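Local coordinates for protein oxalate--CoA ligase (Arabidopsis thaliana, PDB 5IE2) that is an AMP-binding enzyme of the ANL superfamily and binds adenosine-5'-triphosphate, at residues L61-P64 and E68-I71. Numbering follows the deposited sequence.
Sequences LTFP and EFVI
The ring of F63 lies against the first-turn backbone of helix 67-78, one face turned to F69 N and E68 C, in the strand-loop-helix unit where strand 58-61 leaves a mixed, mainly parallel sheet. That strand sits between strands 82-85 and 104-110; it runs parallel to 82-85, its neighbour in the sheet, and helix 67-78 connects the two, a beta-alpha-beta crossover within the AMP-binding family region. The face contact rests on F69 CA, 4.0 Å above the ring plane and displaced toward the rim, and on F63 CD1 to F69 N at 3.9 Å. Further along the ring, F63 CE1 reaches E68 CB at 3.7 Å; the E68 chain then bends away at chi2 (93°), and its OE2 is hydrogen-bonded to L133 N. The two phenyl rings do not stack face to face: F63 CD2 comes in the plane of the F69 ring, at its edge, 3.9 Å from F69 CD1. With F69 CG anti to the backbone N (chi1 171°), this ring extends toward L61, whose CB lies 4.1 Å from F69 CE1, and it also touches P85 and L212. No hydrogen bond links the two segments, so their contact is essentially van der Waals. Its tightest apolar approach is between beta carbons, F63 CB to F69 CB at 3.6 Å, while P64 O stands 3.8 Å from F69 CB.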
ATOM      1  N   LEU A  61      11.802 -12.320  -2.828  1.00 17.16           N
ATOM      2  CA  LEU A  61      12.618 -11.194  -3.334  1.00 18.31           C
ATOM      3  C   LEU A  61      12.910 -10.245  -2.172  1.00 17.88           C
ATOM      4  O   LEU A  61      11.978  -9.875  -1.438  1.00 19.17           O
ATOM      5  CB  LEU A  61      11.888 -10.415  -4.433  1.00 17.37           C
ATOM      6  CG  LEU A  61      11.589 -11.265  -5.668  1.00 22.49           C
ATOM      7  CD1 LEU A  61      10.171 -11.745  -5.576  1.00 22.07           C
ATOM      8  CD2 LEU A  61      11.811 -10.460  -6.933  1.00 23.92           C
ATOM      9  N   THR A  62      14.160  -9.833  -1.976  1.00 17.57           N
ATOM     10  CA  THR A  62      14.320  -8.734  -1.016  1.00 19.98           C
ATOM     11  C   THR A  62      15.308  -7.715  -1.595  1.00 20.00           C
ATOM     12  O   THR A  62      16.494  -8.009  -1.874  1.00 20.72           O
ATOM     13  CB  THR A  62      14.720  -9.236   0.392  1.00 25.13           C
ATOM     14  OG1 THR A  62      14.682  -8.119   1.306  1.00 29.31           O
ATOM     15  CG2 THR A  62      16.096  -9.896   0.399  1.00 21.16           C
ATOM     16  N   PHE A  63      14.752  -6.533  -1.863  1.00 16.91           N
ATOM     17  CA  PHE A  63      15.440  -5.437  -2.563  1.00 17.54           C
ATOM     18  C   PHE A  63      14.976  -4.119  -1.955  1.00 20.13           C
ATOM     19  O   PHE A  63      13.843  -4.042  -1.473  1.00 22.22           O
ATOM     20  CB  PHE A  63      15.050  -5.403  -4.048  1.00 15.70           C
ATOM     21  CG  PHE A  63      15.594  -6.558  -4.907  1.00 17.21           C
ATOM     22  CD1 PHE A  63      16.662  -6.343  -5.782  1.00 16.22           C
ATOM     23  CD2 PHE A  63      14.918  -7.791  -4.968  1.00 16.45           C
ATOM     24  CE1 PHE A  63      17.124  -7.381  -6.616  1.00 19.34           C
ATOM     25  CE2 PHE A  63      15.371  -8.850  -5.789  1.00 18.35           C
ATOM     26  CZ  PHE A  63      16.460  -8.640  -6.649  1.00 19.90           C
ATOM     27  N   PRO A  64      15.774  -3.055  -2.087  1.00 20.65           N
ATOM     28  CA  PRO A  64      15.181  -1.702  -2.024  1.00 19.28           C
ATOM     29  C   PRO A  64      14.287  -1.450  -3.243  1.00 19.19           C
ATOM     30  O   PRO A  64      14.087  -2.357  -4.091  1.00 19.13           O
ATOM     31  CB  PRO A  64      16.413  -0.746  -2.060  1.00 24.53           C
ATOM     32  CG  PRO A  64      17.672  -1.675  -2.039  1.00 22.19           C
ATOM     33  CD  PRO A  64      17.190  -3.051  -2.524  1.00 21.69           C
ATOM     34  N   GLU A  68      16.065  -3.592 -10.559  1.00 15.26           N
ATOM     35  CA  GLU A  68      16.149  -5.063 -10.526  1.00 15.07           C
ATOM     36  C   GLU A  68      14.978  -5.670  -9.786  1.00 17.25           C
ATOM     37  O   GLU A  68      14.480  -6.737 -10.168  1.00 18.29           O
ATOM     38  CB  GLU A  68      17.463  -5.537  -9.851  1.00 16.71           C
ATOM     39  CG  GLU A  68      18.711  -5.214 -10.703  1.00 16.85           C
ATOM     40  CD  GLU A  68      19.356  -3.848 -10.332  1.00 23.27           C
ATOM     41  OE1 GLU A  68      18.753  -3.037  -9.557  1.00 21.52           O
ATOM     42  OE2 GLU A  68      20.474  -3.570 -10.848  1.00 22.25           O
ATOM     43  N   PHE A  69      14.524  -5.010  -8.730  1.00 15.54           N
ATOM     44  CA  PHE A  69      13.318  -5.549  -8.092  1.00 16.26           C
ATOM     45  C   PHE A  69      12.140  -5.587  -9.094  1.00 15.43           C
ATOM     46  O   PHE A  69      11.409  -6.597  -9.146  1.00 17.64           O
ATOM     47  CB  PHE A  69      12.896  -4.741  -6.866  1.00 16.79           C
ATOM     48  CG  PHE A  69      11.510  -5.177  -6.337  1.00 16.95           C
ATOM     49  CD1 PHE A  69      11.383  -6.302  -5.544  1.00 20.59           C
ATOM     50  CD2 PHE A  69      10.362  -4.519  -6.763  1.00 18.70           C
ATOM     51  CE1 PHE A  69      10.096  -6.726  -5.053  1.00 19.07           C
ATOM     52  CE2 PHE A  69       9.070  -4.922  -6.322  1.00 18.84           C
ATOM     53  CZ  PHE A  69       8.941  -6.036  -5.479  1.00 17.49           C
ATOM     54  N   VAL A  70      11.932  -4.514  -9.848  1.00 14.87           N
ATOM     55  CA  VAL A  70      10.799  -4.482 -10.794  1.00 16.75           C
ATOM     56  C   VAL A  70      10.919  -5.598 -11.839  1.00 17.42           C
ATOM     57  O   VAL A  70       9.960  -6.370 -12.097  1.00 14.91           O
ATOM     58  CB  VAL A  70      10.685  -3.118 -11.508  1.00 15.93           C
ATOM     59  CG1 VAL A  70       9.564  -3.148 -12.569  1.00 14.14           C
ATOM     60  CG2 VAL A  70      10.399  -2.000 -10.479  1.00 16.52           C
ATOM     61  N   ILE A  71      12.107  -5.657 -12.457  1.00 15.84           N
ATOM     62  CA  ILE A  71      12.301  -6.654 -13.497  1.00 14.68           C
ATOM     63  C   ILE A  71      12.115  -8.052 -12.938  1.00 15.04           C
ATOM     64  O   ILE A  71      11.443  -8.882 -13.562  1.00 15.61           O
ATOM     65  CB  ILE A  71      13.699  -6.542 -14.142  1.00 15.78           C
ATOM     66  CG1 ILE A  71      13.822  -5.181 -14.847  1.00 16.01           C
ATOM     67  CG2 ILE A  71      13.917  -7.782 -15.167  1.00 16.12           C
ATOM     68  CD1 ILE A  71      15.270  -4.790 -15.259  1.00 15.73           C
TER